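Local coordinates for protein threonine synthase (Brucella melitensis bv. 1, PDB 4F4F) that probably catalyses the pyridoxal-phosphate-dependent conversion of O-phospho-L-homoserine and water into L-threonine and phosphate, the last step of threonine biosynthesis, at residues 143-155 / 165-178. Sequence-based numbering, arbitrary orientation.
Sequences GATSGDTGGAAIE and IFILFPNGRVSPVQ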
loop_
_atom_site.group_PDB
_atom_site.type_symbol
_atom_site.label_atom_id
_atom_site.label_comp_id
_atom_site.label_asym_id
_atom_site.label_seq_id
_atom_site.Cartn_x
_atom_site.Cartn_y
_atom_site.Cartn_z
ATOM N N GLY A 143 9.646 10.909 -5.894
ATOM C CA GLY A 143 9.231 9.647 -6.481
ATOM C C GLY A 143 8.807 9.747 -7.925
ATOM O O GLY A 143 8.638 10.846 -8.464
ATOM N N ALA A 144 8.676 8.585 -8.563
ATOM C CA ALA A 144 8.212 8.477 -9.938
ATOM C C ALA A 144 6.918 7.684 -9.927
ATOM O O ALA A 144 6.744 6.804 -9.078
ATOM C CB ALA A 144 9.251 7.763 -10.788
ATOM N N THR A 145 5.987 8.007 -10.819
ATOM C CA THR A 145 4.703 7.293 -10.863
ATOM C C THR A 145 4.234 7.185 -12.304
ATOM O O THR A 145 4.597 8.017 -13.147
ATOM C CB THR A 145 3.621 8.052 -10.070
ATOM O OG1 THR A 145 2.402 7.284 -10.057
ATOM C CG2 THR A 145 3.330 9.453 -10.716
ATOM N N SER A 146 3.437 6.163 -12.583
ATOM C CA SER A 146 2.711 6.082 -13.836
ATOM C C SER A 146 1.351 6.743 -13.675
ATOM O O SER A 146 0.608 6.845 -14.642
ATOM C CB SER A 146 2.516 4.620 -14.237
ATOM O OG SER A 146 1.779 3.988 -13.203
ATOM N N GLY A 147 0.994 7.170 -12.462
ATOM C CA GLY A 147 -0.212 7.980 -12.285
ATOM C C GLY A 147 -0.831 7.920 -10.908
ATOM O O GLY A 147 -1.041 8.967 -10.267
ATOM N N ASP A 148 -1.080 6.709 -10.421
ATOM C CA ASP A 148 -1.882 6.524 -9.203
ATOM C C ASP A 148 -1.160 6.765 -7.870
ATOM O O ASP A 148 -1.687 7.458 -6.947
ATOM C CB ASP A 148 -2.566 5.143 -9.224
ATOM C CG ASP A 148 -3.645 5.031 -10.336
ATOM O OD1 ASP A 148 -3.294 4.741 -11.511
ATOM O OD2 ASP A 148 -4.854 5.200 -10.039
ATOM N N THR A 149 0.025 6.193 -7.729
ATOM C CA THR A 149 0.770 6.394 -6.492
ATOM C C THR A 149 1.143 7.856 -6.254
ATOM O O THR A 149 1.068 8.343 -5.117
ATOM C CB THR A 149 2.019 5.496 -6.448
ATOM O OG1 THR A 149 1.598 4.155 -6.684
ATOM C CG2 THR A 149 2.692 5.558 -5.050
ATOM N N GLY A 150 1.520 8.558 -7.313
ATOM C CA GLY A 150 1.880 9.976 -7.207
ATOM C C GLY A 150 0.753 10.818 -6.649
ATOM O O GLY A 150 0.982 11.692 -5.815
ATOM N N GLY A 151 -0.466 10.545 -7.094
ATOM C CA GLY A 151 -1.628 11.203 -6.555
ATOM C C GLY A 151 -1.819 11.007 -5.058
ATOM O O GLY A 151 -2.002 11.982 -4.289
ATOM N N ALA A 152 -1.754 9.752 -4.651
ATOM C CA ALA A 152 -1.873 9.407 -3.246
ATOM C C ALA A 152 -0.807 10.090 -2.438
ATOM O O ALA A 152 -1.078 10.610 -1.382
ATOM C CB ALA A 152 -1.786 7.900 -3.066
ATOM N N ALA A 153 0.410 10.116 -2.959
ATOM C CA ALA A 153 1.534 10.739 -2.244
ATOM C C ALA A 153 1.342 12.259 -2.124
ATOM O O ALA A 153 1.550 12.839 -1.045
ATOM C CB ALA A 153 2.884 10.433 -2.941
ATOM N N ILE A 154 0.971 12.895 -3.229
ATOM C CA ILE A 154 0.784 14.344 -3.258
ATOM C C ILE A 154 -0.368 14.816 -2.377
ATOM O O ILE A 154 -0.267 15.845 -1.680
ATOM C CB ILE A 154 0.614 14.806 -4.700
ATOM C CG1 ILE A 154 1.995 14.986 -5.329
ATOM C CG2 ILE A 154 -0.204 16.097 -4.796
ATOM C CD1 ILE A 154 1.937 15.099 -6.843
ATOM N N GLU A 155 -1.456 14.054 -2.355
ATOM C CA GLU A 155 -2.556 14.375 -1.449
ATOM C C GLU A 155 -2.248 14.167 0.033
ATOM O O GLU A 155 -2.904 14.770 0.883
ATOM C CB GLU A 155 -3.845 13.628 -1.830
ATOM C CG GLU A 155 -4.602 14.305 -2.951
ATOM C CD GLU A 155 -5.190 15.664 -2.545
ATOM O OE1 GLU A 155 -5.732 15.821 -1.443
ATOM O OE2 GLU A 155 -5.121 16.582 -3.342
ATOM N N ILE A 165 7.434 17.834 -1.831
ATOM C CA ILE A 165 7.307 16.622 -2.600
ATOM C C ILE A 165 7.397 16.889 -4.097
ATOM O O ILE A 165 6.801 17.856 -4.612
ATOM C CB ILE A 165 6.021 15.855 -2.205
ATOM C CG1 ILE A 165 5.927 14.511 -2.959
ATOM C CG2 ILE A 165 4.822 16.742 -2.449
ATOM C CD1 ILE A 165 5.025 13.436 -2.373
ATOM N N PHE A 166 8.198 16.060 -4.766
ATOM C CA PHE A 166 8.414 16.126 -6.193
ATOM C C PHE A 166 8.088 14.741 -6.772
ATOM O O PHE A 166 8.696 13.736 -6.394
ATOM C CB PHE A 166 9.883 16.497 -6.518
ATOM C CG PHE A 166 10.333 17.782 -5.876
ATOM C CD1 PHE A 166 10.569 17.835 -4.511
ATOM C CD2 PHE A 166 10.477 18.939 -6.619
ATOM C CE1 PHE A 166 10.950 19.036 -3.913
ATOM C CE2 PHE A 166 10.858 20.124 -6.031
ATOM C CZ PHE A 166 11.111 20.180 -4.678
ATOM N N ILE A 167 7.100 14.705 -7.658
ATOM C CA ILE A 167 6.708 13.483 -8.336
ATOM C C ILE A 167 6.931 13.665 -9.829
ATOM O O ILE A 167 6.415 14.632 -10.454
ATOM C CB ILE A 167 5.244 13.161 -8.085
ATOM C CG1 ILE A 167 4.975 12.874 -6.586
ATOM C CG2 ILE A 167 4.819 12.002 -9.004
ATOM C CD1 ILE A 167 5.687 11.661 -5.991
ATOM N N LEU A 168 7.702 12.745 -10.388
ATOM C CA LEU A 168 7.973 12.712 -11.794
ATOM C C LEU A 168 7.015 11.700 -12.451
ATOM O O LEU A 168 6.874 10.552 -11.976
ATOM C CB LEU A 168 9.435 12.274 -12.017
ATOM C CG LEU A 168 10.604 13.172 -11.591
ATOM C CD1 LEU A 168 10.662 13.435 -10.093
ATOM C CD2 LEU A 168 11.920 12.607 -12.071
ATOM N N PHE A 169 6.381 12.127 -13.537
ATOM C CA PHE A 169 5.491 11.281 -14.323
ATOM C C PHE A 169 5.680 11.557 -15.810
ATOM O O PHE A 169 6.162 12.632 -16.183
ATOM C CB PHE A 169 4.045 11.511 -13.913
ATOM C CG PHE A 169 3.532 12.902 -14.157
ATOM C CD1 PHE A 169 2.924 13.218 -15.354
ATOM C CD2 PHE A 169 3.588 13.864 -13.159
ATOM C CE1 PHE A 169 2.429 14.475 -15.576
ATOM C CE2 PHE A 169 3.117 15.156 -13.400
ATOM C CZ PHE A 169 2.537 15.449 -14.599
ATOM N N PRO A 170 5.327 10.591 -16.660
ATOM C CA PRO A 170 5.652 10.754 -18.079
ATOM C C PRO A 170 4.694 11.705 -18.772
ATOM O O PRO A 170 3.469 11.532 -18.703
ATOM C CB PRO A 170 5.534 9.346 -18.637
ATOM C CG PRO A 170 4.632 8.628 -17.684
ATOM C CD PRO A 170 4.912 9.216 -16.340
ATOM N N ASN A 171 5.257 12.692 -19.461
ATOM C CA ASN A 171 4.488 13.702 -20.136
ATOM C C ASN A 171 3.518 13.067 -21.140
ATOM O O ASN A 171 3.902 12.224 -21.938
ATOM C CB ASN A 171 5.436 14.695 -20.829
ATOM C CG ASN A 171 4.704 15.816 -21.505
ATOM O OD1 ASN A 171 4.613 15.884 -22.735
ATOM N ND2 ASN A 171 4.177 16.705 -20.710
ATOM N N GLY A 172 2.254 13.447 -21.043
ATOM C CA GLY A 172 1.230 13.004 -21.971
ATOM C C GLY A 172 0.805 11.557 -21.855
ATOM O O GLY A 172 -0.055 11.111 -22.629
ATOM N N ARG A 173 1.370 10.830 -20.900
ATOM C CA ARG A 173 1.141 9.404 -20.796
ATOM C C ARG A 173 0.390 8.973 -19.511
ATOM O O ARG A 173 0.196 7.792 -19.289
ATOM C CB ARG A 173 2.464 8.651 -20.969
ATOM C CG ARG A 173 2.736 8.279 -22.410
ATOM C CD ARG A 173 3.781 7.168 -22.516
ATOM N NE ARG A 173 5.087 7.802 -22.586
ATOM C CZ ARG A 173 5.674 8.204 -23.715
ATOM N NH1 ARG A 173 6.855 8.819 -23.672
ATOM N NH2 ARG A 173 5.091 8.007 -24.888
ATOM N N VAL A 174 -0.066 9.928 -18.711
ATOM C CA VAL A 174 -0.895 9.640 -17.542
ATOM C C VAL A 174 -2.379 9.867 -17.898
ATOM O O VAL A 174 -2.727 10.800 -18.635
ATOM C CB VAL A 174 -0.461 10.509 -16.336
ATOM C CG1 VAL A 174 -1.308 10.228 -15.087
ATOM C CG2 VAL A 174 1.026 10.241 -16.051
ATOM N N SER A 175 -3.236 8.983 -17.393
ATOM C CA SER A 175 -4.682 9.120 -17.542
ATOM C C SER A 175 -5.154 10.474 -17.010
ATOM O O SER A 175 -4.591 10.980 -16.024
ATOM C CB SER A 175 -5.383 8.020 -16.752
ATOM O OG SER A 175 -5.043 6.742 -17.261
ATOM N N PRO A 176 -6.208 11.052 -17.623
ATOM C CA PRO A 176 -6.680 12.370 -17.191
ATOM C C PRO A 176 -7.018 12.487 -15.706
ATOM O O PRO A 176 -6.527 13.411 -15.069
ATOM C CB PRO A 176 -7.900 12.603 -18.087
ATOM C CG PRO A 176 -7.465 11.953 -19.367
ATOM C CD PRO A 176 -6.842 10.663 -18.898
ATOM N N VAL A 177 -7.798 11.565 -15.147
ATOM C CA VAL A 177 -8.142 11.634 -13.717
ATOM C C VAL A 177 -6.872 11.616 -12.830
ATOM O O VAL A 177 -6.673 12.469 -11.951
ATOM C CB VAL A 177 -9.074 10.468 -13.277
ATOM C CG1 VAL A 177 -9.224 10.421 -11.760
ATOM C CG2 VAL A 177 -10.456 10.588 -13.913
ATOM N N GLN A 178 -6.006 10.645 -13.100
ATOM C CA GLN A 178 -4.779 10.489 -12.332
ATOM C C GLN A 178 -3.902 11.732 -12.425
ATOM O O GLN A 178 -3.378 12.198 -11.403
ATOM C CB GLN A 178 -4.006 9.232 -12.785
ATOM C CG GLN A 178 -4.553 7.923 -12.207
ATOM C CD GLN A 178 -5.816 7.429 -12.887
ATOM O OE1 GLN A 178 -6.354 8.089 -13.787
ATOM N NE2 GLN A 178 -6.309 6.256 -12.457
HETATM O O HOH W 1 -2.847 10.605 -9.481
#
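I167 meets G143, T145, G150 and I154 at the heart of a beta-alpha-beta unit, in which strands 139-144 and 163-170 run parallel and helix 148-157 packs over one face of their sheet. Backbone bonds join the strands: G143 N donates to F166 O, L168 N to G143 O and, one residue past the strand, T145 N to L168 O (2.9 Å). The interior is tight: at I167 chi1 of -64° sets CG2 opposite the backbone N, and from there it presses on T145 CG2 at 3.4 Å, shorter than usual for two methyls, and rests 4.0 Å from G150 CA. The CD1 methyl of I154 reaches obliquely to I167 CG1, 3.8 Å away, and I165 CD1 lies against the A153 methyl. T145 OG1, anti to its own nitrogen (chi1 -176°), accepts from both G147 N, forming an ST turn, and G150 N, tying the loop to the first helical turn. Toward solvent the contact thins: exposed S146 offers chiefly its carbonyl to V174 CG2, and the turn from P170 to R173 swings outward. Where the two helices begin, the chain is buried again, and a water donates to G147 O and Q178 O. D148, its side chain about 5 Å from bound pyridoxal phosphate, forms a salt bridge through OD2 with K419 NZ, and the K419 carbonyl accepts from Q178 NE2. That amide nitrogen donates to D148 OD2 at 3.0 Å, on its syn side but 28° out of the carboxylate plane.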